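Side-chain contacts in transcriptional regulator, IclR family (Alicyclobacillus acidocaldarius subsp. acidocaldarius, PDB 5TJJ), which probably binds DNA as a dimeric transcription factor of the IclR family, joining a winged helix-turn-helix domain to a GAF-like regulatory domain: residues Y6-P9 / S10-L13; A15-L18 / K19-R23; R27-T30 / L31-A35; L38-K42 / T43-R47. All coordinates share one frame; numbering follows the deposited sequence.

Interaction 1. Residues Y6-P9 / S10-L13; sequences YQVP and SVAL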
loop_
_atom_site.group_PDB
_atom_site.type_symbol
_atom_site.label_atom_id
_atom_site.label_comp_id
_atom_site.label_asym_id
_atom_site.label_seq_id
_atom_site.Cartn_x
_atom_site.Cartn_y
_atom_site.Cartn_z
ATOM N N TYR A 6 18.009 -19.002 6.750
ATOM C CA TYR A 6 17.062 -18.517 5.762
ATOM C C TYR A 6 16.931 -17.010 5.851
ATOM O O TYR A 6 16.071 -16.443 5.225
ATOM C CB TYR A 6 15.709 -19.257 5.893
ATOM C CG TYR A 6 15.840 -20.755 5.569
ATOM C CD1 TYR A 6 15.666 -21.229 4.264
ATOM C CD2 TYR A 6 16.187 -21.674 6.549
ATOM C CE1 TYR A 6 15.818 -22.578 3.957
ATOM C CE2 TYR A 6 16.339 -23.023 6.253
ATOM C CZ TYR A 6 16.148 -23.472 4.961
ATOM O OH TYR A 6 16.285 -24.805 4.678
ATOM N N GLN A 7 17.823 -16.366 6.603
ATOM C CA GLN A 7 17.864 -14.917 6.762
ATOM C C GLN A 7 18.890 -14.365 5.756
ATOM O O GLN A 7 20.058 -14.737 5.820
ATOM C CB GLN A 7 18.240 -14.596 8.231
ATOM C CG GLN A 7 18.403 -13.126 8.585
ATOM C CD GLN A 7 17.233 -12.267 8.130
ATOM O OE1 GLN A 7 16.080 -12.693 8.150
ATOM N NE2 GLN A 7 17.529 -11.053 7.723
ATOM N N VAL A 8 18.458 -13.530 4.807
ATOM C CA VAL A 8 19.352 -12.996 3.727
ATOM C C VAL A 8 19.646 -11.517 3.990
ATOM O O VAL A 8 18.774 -10.657 3.734
ATOM C CB VAL A 8 18.745 -13.105 2.300
ATOM C CG1 VAL A 8 19.759 -12.664 1.256
ATOM C CG2 VAL A 8 18.302 -14.515 2.008
ATOM N N PRO A 9 20.864 -11.200 4.473
ATOM C CA PRO A 9 21.119 -9.812 4.948
ATOM C C PRO A 9 20.983 -8.685 3.919
ATOM O O PRO A 9 20.638 -7.580 4.297
ATOM C CB PRO A 9 22.567 -9.874 5.463
ATOM C CG PRO A 9 22.816 -11.329 5.731
ATOM C CD PRO A 9 22.041 -12.071 4.693
ATOM N N SER A 10 21.247 -8.964 2.644
ATOM C CA SER A 10 21.073 -7.947 1.595
ATOM C C SER A 10 19.604 -7.594 1.326
ATOM O O SER A 10 19.329 -6.459 0.960
ATOM C CB SER A 10 21.795 -8.314 0.285
ATOM O OG SER A 10 21.251 -9.489 -0.280
ATOM N N VAL A 11 18.687 -8.532 1.545
ATOM C CA VAL A 11 17.256 -8.278 1.345
ATOM C C VAL A 11 16.700 -7.574 2.567
ATOM O O VAL A 11 15.834 -6.708 2.449
ATOM C CB VAL A 11 16.493 -9.588 1.063
ATOM C CG1 VAL A 11 14.993 -9.359 0.945
ATOM C CG2 VAL A 11 17.060 -10.237 -0.195
ATOM N N ALA A 12 17.227 -7.915 3.743
ATOM C CA ALA A 12 16.910 -7.178 4.983
ATOM C C ALA A 12 17.315 -5.715 4.894
ATOM O O ALA A 12 16.624 -4.860 5.410
ATOM C CB ALA A 12 17.579 -7.831 6.192
ATOM N N LEU A 13 18.440 -5.434 4.231
ATOM C CA LEU A 13 18.949 -4.059 4.077
ATOM C C LEU A 13 18.112 -3.310 3.034
ATOM O O LEU A 13 17.797 -2.144 3.205
ATOM C CB LEU A 13 20.441 -4.071 3.692
ATOM C CG LEU A 13 21.110 -2.713 3.404
ATOM C CD1 LEU A 13 21.148 -1.852 4.650
ATOM C CD2 LEU A 13 22.510 -2.898 2.833
#
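With CG1 of Val-8 anti to the backbone N (chi1 -175°) and CG2 of Val-11 anti to the carbonyl carbon and beside its own backbone N, the two valines meet branch to branch, CG1 of Val-8 lying 3.9 Å from CG2 of Val-11. The same Val-8 methyl also touches the hydroxyl of Ser-10, OG standing 3.8 Å from CG1. Gln-7 bends at chi2 and lays its amide against Ala-12, with NE2 3.6 Å from CB, a van der Waals contact of the amide nitrogen with the methyl. The carbonyl oxygen of Val-8 takes two backbone donors: Ala-12 N at 3.1 Å, almost in line with the C=O bond, and Val-11 N, which comes from well above the carbonyl plane. Leu-13 N then bonds to Pro-9 O at 3.1 Å, the next step of the helical ladder. Val-8 and Ser-10 pack against Ser-10 and Val-8 of the second subunit, and Val-8 N also hydrogen-bonds OG1 of Thr-51 of that subunit. The outcome is a helix N-terminus in which Val-8 is the N-cap residue and Pro-9 follows as the first helical residue, opening helix 9-21 of the helix-turn-helix domain at the dimer interface.

Interaction 2. Residues A15-L18 / K19-R23; sequences ARVL and KLLSR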
loop_
_atom_site.group_PDB
_atom_site.type_symbol
_atom_site.label_atom_id
_atom_site.label_comp_id
_atom_site.label_asym_id
_atom_site.label_seq_id
_atom_site.Cartn_x
_atom_site.Cartn_y
_atom_site.Cartn_z
ATOM N N ALA A 15 14.994 -3.742 2.500
ATOM C CA ALA A 15 13.797 -3.383 3.244
ATOM C C ALA A 15 14.019 -2.185 4.155
ATOM O O ALA A 15 13.168 -1.302 4.209
ATOM C CB ALA A 15 13.308 -4.561 4.053
ATOM N N ARG A 16 15.148 -2.155 4.870
ATOM C CA ARG A 16 15.469 -1.019 5.749
ATOM C C ARG A 16 15.642 0.284 4.942
ATOM O O ARG A 16 15.226 1.354 5.372
ATOM C CB ARG A 16 16.740 -1.280 6.586
ATOM C CG ARG A 16 16.599 -2.285 7.720
ATOM C CD ARG A 16 17.948 -2.477 8.421
ATOM N NE ARG A 16 18.256 -1.359 9.325
ATOM C CZ ARG A 16 19.474 -0.943 9.706
ATOM N NH1 ARG A 16 20.566 -1.536 9.263
ATOM N NH2 ARG A 16 19.600 0.088 10.536
ATOM N N VAL A 17 16.274 0.182 3.775
ATOM C CA VAL A 17 16.456 1.317 2.886
ATOM C C VAL A 17 15.098 1.880 2.484
ATOM O O VAL A 17 14.884 3.089 2.569
ATOM C CB VAL A 17 17.305 0.911 1.665
ATOM C CG1 VAL A 17 17.180 1.910 0.512
ATOM C CG2 VAL A 17 18.758 0.778 2.091
ATOM N N LEU A 18 14.175 1.003 2.090
ATOM C CA LEU A 18 12.878 1.461 1.629
ATOM C C LEU A 18 12.036 2.025 2.753
ATOM O O LEU A 18 11.317 3.016 2.560
ATOM C CB LEU A 18 12.135 0.351 0.912
ATOM C CG LEU A 18 12.812 -0.139 -0.370
ATOM C CD1 LEU A 18 12.122 -1.400 -0.868
ATOM C CD2 LEU A 18 12.782 0.940 -1.442
ATOM N N LYS A 19 12.132 1.420 3.923
ATOM C CA LYS A 19 11.454 1.969 5.100
ATOM C C LYS A 19 11.961 3.348 5.461
ATOM O O LYS A 19 11.178 4.181 5.849
ATOM C CB LYS A 19 11.546 1.032 6.301
ATOM C CG LYS A 19 10.694 -0.200 6.090
ATOM C CD LYS A 19 10.886 -1.296 7.130
ATOM C CE LYS A 19 10.235 -2.566 6.602
ATOM N NZ LYS A 19 10.093 -3.627 7.630
ATOM N N LEU A 20 13.257 3.592 5.301
ATOM C CA LEU A 20 13.846 4.902 5.583
ATOM C C LEU A 20 13.392 5.960 4.589
ATOM O O LEU A 20 13.018 7.067 4.989
ATOM C CB LEU A 20 15.374 4.831 5.573
ATOM C CG LEU A 20 16.070 6.156 5.876
ATOM C CD1 LEU A 20 15.885 6.543 7.336
ATOM C CD2 LEU A 20 17.550 6.070 5.550
ATOM N N LEU A 21 13.423 5.625 3.305
ATOM C CA LEU A 21 13.001 6.570 2.261
ATOM C C LEU A 21 11.516 6.935 2.273
ATOM O O LEU A 21 11.103 7.839 1.564
ATOM C CB LEU A 21 13.418 6.060 0.879
ATOM C CG LEU A 21 14.950 5.991 0.687
ATOM C CD1 LEU A 21 15.268 5.408 -0.673
ATOM C CD2 LEU A 21 15.610 7.363 0.854
ATOM N N SER A 22 10.729 6.235 3.085
ATOM C CA SER A 22 9.321 6.476 3.219
ATOM C C SER A 22 9.037 7.472 4.327
ATOM O O SER A 22 7.885 7.796 4.543
ATOM C CB SER A 22 8.583 5.144 3.501
ATOM O OG SER A 22 8.772 4.709 4.836
ATOM N N ARG A 23 10.064 7.918 5.050
ATOM C CA ARG A 23 9.914 8.983 6.058
ATOM C C ARG A 23 10.053 10.317 5.377
ATOM O O ARG A 23 11.025 10.528 4.650
ATOM C CB ARG A 23 10.997 8.903 7.134
ATOM C CG ARG A 23 11.123 7.563 7.831
ATOM C CD ARG A 23 12.222 7.607 8.880
ATOM N NE ARG A 23 11.681 7.957 10.194
ATOM C CZ ARG A 23 11.506 7.112 11.210
ATOM N NH1 ARG A 23 11.851 5.816 11.111
ATOM N NH2 ARG A 23 10.993 7.573 12.352
#
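Lys-19, first of residues 19-23, lays its aliphatic chain over the end of the preceding turn: CG lies beside the backbone N, chi1 -70°, which brings it to 3.3 Å from Ala-15 O, and the extended remainder carries CE to 4.5 Å from Ala-15 CB. The same carbonyl oxygen accepts Lys-19 N at 2.9 Å, while the ammonium group reaches across the dimer to a salt bridge with Glu-55 of the second subunit. Leu-20 follows with its N bonded to Arg-16 O at 3.0 Å and its CB resting between the carbonyl oxygens of Arg-16 and Val-17. Leu-21 then stands alongside Val-17, both side chains pointing the same way, and CD1 comes within 4.2 Å of Val-17 CG1. This apolar pair faces the domain interior, where Leu-38 and Leu-49 meet Val-17, and Ile-34 and Leu-69 meet Leu-21. The Ser-22 hydroxyl, held between the backbone N and the carbonyl carbon (chi1 75°), turns back to donate to Lys-19 O at 2.7 Å, and Arg-23 N bonds to Leu-20 O. Such i to i+4 pairing, with Val-17, Leu-20 and Leu-21 turned to the domain while Lys-19 reaches the second subunit and Leu-18 packs on Phe-57 of that subunit, is characteristic of a helix buried between domain core and dimer partner, here the first of the helix-turn-helix domain.

Interaction 3. Residues R27-T30 / L31-A35; sequences RQST and LTEIA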
loop_
_atom_site.group_PDB
_atom_site.type_symbol
_atom_site.label_atom_id
_atom_site.label_comp_id
_atom_site.label_asym_id
_atom_site.label_seq_id
_atom_site.Cartn_x
_atom_site.Cartn_y
_atom_site.Cartn_z
ATOM N N ARG A 27 12.980 11.561 2.485
ATOM C CA ARG A 27 12.351 11.191 1.209
ATOM C C ARG A 27 13.210 11.366 -0.027
ATOM O O ARG A 27 13.035 10.639 -1.009
ATOM C CB ARG A 27 11.047 11.945 0.996
ATOM C CG ARG A 27 11.213 13.435 0.778
ATOM C CD ARG A 27 9.879 14.150 0.788
ATOM N NE ARG A 27 10.094 15.550 1.116
ATOM C CZ ARG A 27 9.601 16.604 0.477
ATOM N NH1 ARG A 27 8.775 16.465 -0.564
ATOM N NH2 ARG A 27 9.931 17.818 0.914
ATOM N N GLN A 28 14.082 12.371 0.009
ATOM C CA GLN A 28 15.144 12.566 -0.988
ATOM C C GLN A 28 16.487 12.571 -0.238
ATOM O O GLN A 28 16.875 13.602 0.350
ATOM C CB GLN A 28 14.949 13.876 -1.766
ATOM C CG GLN A 28 13.669 13.948 -2.589
ATOM C CD GLN A 28 13.670 13.108 -3.864
ATOM O OE1 GLN A 28 14.717 12.660 -4.364
ATOM N NE2 GLN A 28 12.472 12.898 -4.412
ATOM N N SER A 29 17.182 11.425 -0.260
ATOM C CA SER A 29 18.380 11.219 0.577
ATOM C C SER A 29 19.628 10.852 -0.226
ATOM O O SER A 29 19.560 9.993 -1.112
ATOM C CB SER A 29 18.086 10.135 1.606
ATOM O OG SER A 29 17.156 10.598 2.560
ATOM N N THR A 30 20.762 11.497 0.079
ATOM C CA THR A 30 22.032 11.134 -0.566
ATOM C C THR A 30 22.520 9.797 -0.014
ATOM O O THR A 30 22.034 9.315 1.024
ATOM C CB THR A 30 23.166 12.170 -0.379
ATOM O OG1 THR A 30 23.593 12.193 0.995
ATOM C CG2 THR A 30 22.726 13.546 -0.828
ATOM N N LEU A 31 23.489 9.213 -0.722
ATOM C CA LEU A 31 24.053 7.934 -0.354
ATOM C C LEU A 31 24.641 8.046 1.055
ATOM O O LEU A 31 24.398 7.170 1.884
ATOM C CB LEU A 31 25.086 7.473 -1.389
ATOM C CG LEU A 31 25.931 6.231 -1.100
ATOM C CD1 LEU A 31 25.022 5.036 -0.926
ATOM C CD2 LEU A 31 26.958 5.983 -2.192
ATOM N N THR A 32 25.364 9.136 1.336
ATOM C CA THR A 32 25.990 9.343 2.646
ATOM C C THR A 32 24.947 9.357 3.762
ATOM O O THR A 32 25.058 8.610 4.733
ATOM C CB THR A 32 26.808 10.653 2.687
ATOM O OG1 THR A 32 27.861 10.568 1.732
ATOM C CG2 THR A 32 27.419 10.918 4.076
ATOM N N GLU A 33 23.934 10.198 3.615
ATOM C CA GLU A 33 22.877 10.308 4.614
ATOM C C GLU A 33 22.235 8.930 4.900
ATOM O O GLU A 33 22.045 8.547 6.061
ATOM C CB GLU A 33 21.829 11.313 4.143
ATOM C CG GLU A 33 22.338 12.761 4.025
ATOM C CD GLU A 33 21.338 13.705 3.365
ATOM O OE1 GLU A 33 20.520 13.246 2.521
ATOM O OE2 GLU A 33 21.373 14.918 3.697
ATOM N N ILE A 34 21.944 8.172 3.840
ATOM C CA ILE A 34 21.387 6.820 3.992
ATOM C C ILE A 34 22.318 5.888 4.785
ATOM O O ILE A 34 21.893 5.256 5.774
ATOM C CB ILE A 34 21.036 6.170 2.641
ATOM C CG1 ILE A 34 19.872 6.924 1.999
ATOM C CG2 ILE A 34 20.634 4.702 2.838
ATOM C CD1 ILE A 34 19.625 6.592 0.542
ATOM N N ALA A 35 23.562 5.782 4.327
ATOM C CA ALA A 35 24.538 4.894 4.963
ATOM C C ALA A 35 24.821 5.274 6.425
ATOM O O ALA A 35 24.876 4.408 7.297
ATOM C CB ALA A 35 25.815 4.867 4.154
#
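Thr-30 and Glu-33 cross at a slant, the glutamate passing back over the threonine so that each side chain faces the main chain of the other. OG1 of Thr-30, between its backbone N and carbonyl carbon at chi1 69°, points into the first turn of the helix. There it receives Glu-33 N in a weak bond of 3.3 Å that is nevertheless nearly straight, with an angle of 174° at the hydrogen. Glu-33 answers with an extended chain: its CG passes 3.3 Å from Thr-30 OG1, and OE1 reaches back to accept Thr-30 N at 3.0 Å. The amide meets OE1 on the anti side, 33° out of the carboxylate plane. Both reciprocal bonds, together with Ile-34 N to Thr-30 O at 3.0 Å, tie Thr-30 to the first turn of the helix. Arg-66 of strand 66-69 makes a long, weak ion pair with Glu-33 OE1 and hydrogen-bonds Gln-28 O.

Behind this polar pair, CG1 of Ile-34 lies 3.7 Å from Ser-29 CB, while the Ser-29 hydroxyl is bonded to Tyr-26 O. The methylene of Ser-29 and the ethyl arm of Ile-34 thus form an apolar patch that continues onto Leu-21 of helix 9-21. With Thr-30 as N-cap and Glu-33 three residues on, the contact is a classic capping box, starting helix 31-38 of the helix-turn-helix domain.

Interaction 4. Residues L38-K42 / T43-R47; sequences LGVNK and TTCLR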
loop_
_atom_site.group_PDB
_atom_site.type_symbol
_atom_site.label_atom_id
_atom_site.label_comp_id
_atom_site.label_asym_id
_atom_site.label_seq_id
_atom_site.Cartn_x
_atom_site.Cartn_y
_atom_site.Cartn_z
ATOM N N LEU A 38 21.527 4.428 8.607
ATOM C CA LEU A 38 21.380 2.999 8.845
ATOM C C LEU A 38 22.561 2.385 9.607
ATOM O O LEU A 38 22.429 1.292 10.151
ATOM C CB LEU A 38 21.182 2.250 7.521
ATOM C CG LEU A 38 20.013 2.699 6.673
ATOM C CD1 LEU A 38 19.961 1.921 5.371
ATOM C CD2 LEU A 38 18.711 2.562 7.455
ATOM N N GLY A 39 23.707 3.062 9.627
ATOM C CA GLY A 39 24.917 2.509 10.231
ATOM C C GLY A 39 25.492 1.349 9.428
ATOM O O GLY A 39 25.988 0.377 10.006
ATOM N N VAL A 40 25.432 1.462 8.101
ATOM C CA VAL A 40 25.971 0.461 7.198
ATOM C C VAL A 40 27.048 1.101 6.333
ATOM O O VAL A 40 27.024 2.299 6.061
ATOM C CB VAL A 40 24.856 -0.153 6.332
ATOM C CG1 VAL A 40 25.411 -1.061 5.219
ATOM C CG2 VAL A 40 23.906 -0.933 7.242
ATOM N N ASN A 41 28.022 0.288 5.952
ATOM C CA ASN A 41 29.074 0.686 5.034
ATOM C C ASN A 41 28.479 1.226 3.709
ATOM O O ASN A 41 27.611 0.580 3.117
ATOM C CB ASN A 41 29.968 -0.538 4.819
ATOM C CG ASN A 41 30.786 -0.450 3.575
ATOM O OD1 ASN A 41 30.288 -0.711 2.480
ATOM N ND2 ASN A 41 32.049 -0.091 3.726
ATOM N N LYS A 42 28.954 2.396 3.262
ATOM C CA LYS A 42 28.416 3.078 2.054
ATOM C C LYS A 42 28.444 2.246 0.770
ATOM O O LYS A 42 27.526 2.330 -0.025
ATOM C CB LYS A 42 29.144 4.404 1.778
ATOM C CG LYS A 42 28.627 5.560 2.605
ATOM C CD LYS A 42 29.554 6.772 2.559
ATOM C CE LYS A 42 29.292 7.617 1.322
ATOM N NZ LYS A 42 30.229 8.778 1.211
ATOM N N THR A 43 29.513 1.485 0.554
ATOM C CA THR A 43 29.591 0.605 -0.603
ATOM C C THR A 43 28.489 -0.445 -0.593
ATOM O O THR A 43 27.802 -0.616 -1.576
ATOM C CB THR A 43 30.970 -0.071 -0.683
ATOM O OG1 THR A 43 31.955 0.942 -0.858
ATOM C CG2 THR A 43 31.053 -1.067 -1.853
ATOM N N THR A 44 28.316 -1.132 0.528
ATOM C CA THR A 44 27.211 -2.086 0.716
ATOM C C THR A 44 25.883 -1.463 0.307
ATOM O O THR A 44 25.126 -2.060 -0.456
ATOM C CB THR A 44 27.169 -2.588 2.183
ATOM O OG1 THR A 44 28.467 -3.059 2.548
ATOM C CG2 THR A 44 26.194 -3.714 2.361
ATOM N N CYS A 45 25.631 -0.245 0.784
ATOM C CA CYS A 45 24.440 0.528 0.399
ATOM C C CYS A 45 24.287 0.834 -1.072
ATOM O O CYS A 45 23.173 0.840 -1.582
ATOM C CB CYS A 45 24.446 1.890 1.074
ATOM S SG CYS A 45 23.709 1.854 2.685
ATOM N N LEU A 46 25.389 1.175 -1.722
ATOM C CA LEU A 46 25.329 1.555 -3.122
ATOM C C LEU A 46 24.816 0.381 -3.944
ATOM O O LEU A 46 23.880 0.538 -4.722
ATOM C CB LEU A 46 26.693 2.060 -3.655
ATOM C CG LEU A 46 26.628 2.762 -5.024
ATOM C CD1 LEU A 46 25.535 3.849 -5.055
ATOM C CD2 LEU A 46 27.968 3.333 -5.472
ATOM N N ARG A 47 25.401 -0.791 -3.723
ATOM C CA ARG A 47 25.038 -1.965 -4.498
ATOM C C ARG A 47 23.534 -2.305 -4.405
ATOM O O ARG A 47 22.898 -2.644 -5.413
ATOM C CB ARG A 47 25.837 -3.182 -4.044
ATOM C CG ARG A 47 27.327 -3.153 -4.293
ATOM C CD ARG A 47 27.909 -4.523 -3.951
ATOM N NE ARG A 47 29.276 -4.454 -3.391
ATOM C CZ ARG A 47 29.621 -4.639 -2.103
ATOM N NH1 ARG A 47 28.706 -4.892 -1.149
ATOM N NH2 ARG A 47 30.908 -4.561 -1.768
#
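Asn-41 caps the N-terminus of helix 42-54 through Thr-44, in the turn that joins the two helices of the helix-turn-helix. The tight part is this polar grip, although Asn-41 itself is exposed: its OD1 accepts Thr-44 N at 2.8 Å, nearly straight and in the carbonyl plane, and also Thr-44 OG1 at 3.0 Å, which approaches from above that plane. Two donors from one residue thus fix the rotation of the amide, which the chi1 of 160° swings over the first helical turn, and the side chains cross at about a right angle. Cys-45 N joins the grip through Asn-41 O at 3.2 Å.

The apolar side is looser. Val-40 follows Gly-39, the C-prime residue of the Schellman motif that ends helix 31-38; its CG1 meets Thr-44 CB at 3.8 Å and Cys-45 SG at 4.2 Å, and it is backed by Leu-13 of helix 9-21. Lys-42 and Thr-43 make up the outward, solvent side; Lys-42 nonetheless sends NZ back to hydrogen-bond Thr-32 OG1. Leu-46 N continues the ladder to Lys-42 O at 3.0 Å, and Thr-43 keeps its CB 3.3 Å from Asn-41 OD1.

Interactions 1 and 2 share helix 9-21, one at its start and the other at its end, and both, like interaction 4, touch the second subunit. Interaction 2 is the buried one, built on a valine–leucine pair along the helix; interactions 1 and 3 are partly buried, and interaction 4 is at the surface. Chemistry follows place: three of the four are helix starts, but interaction 1 relies on a backbone carbonyl, interaction 3 on reciprocal side-chain bonds and interaction 4 on an asparagine amide. Interactions 3 and 4 bracket helix 31-38, joined by the Schellman-motif hydrogen bond from Val-40 N to Ala-35 O. Leu-13, Val-17 and Leu-21 of the first helix pack onto these later elements, closing the domain core.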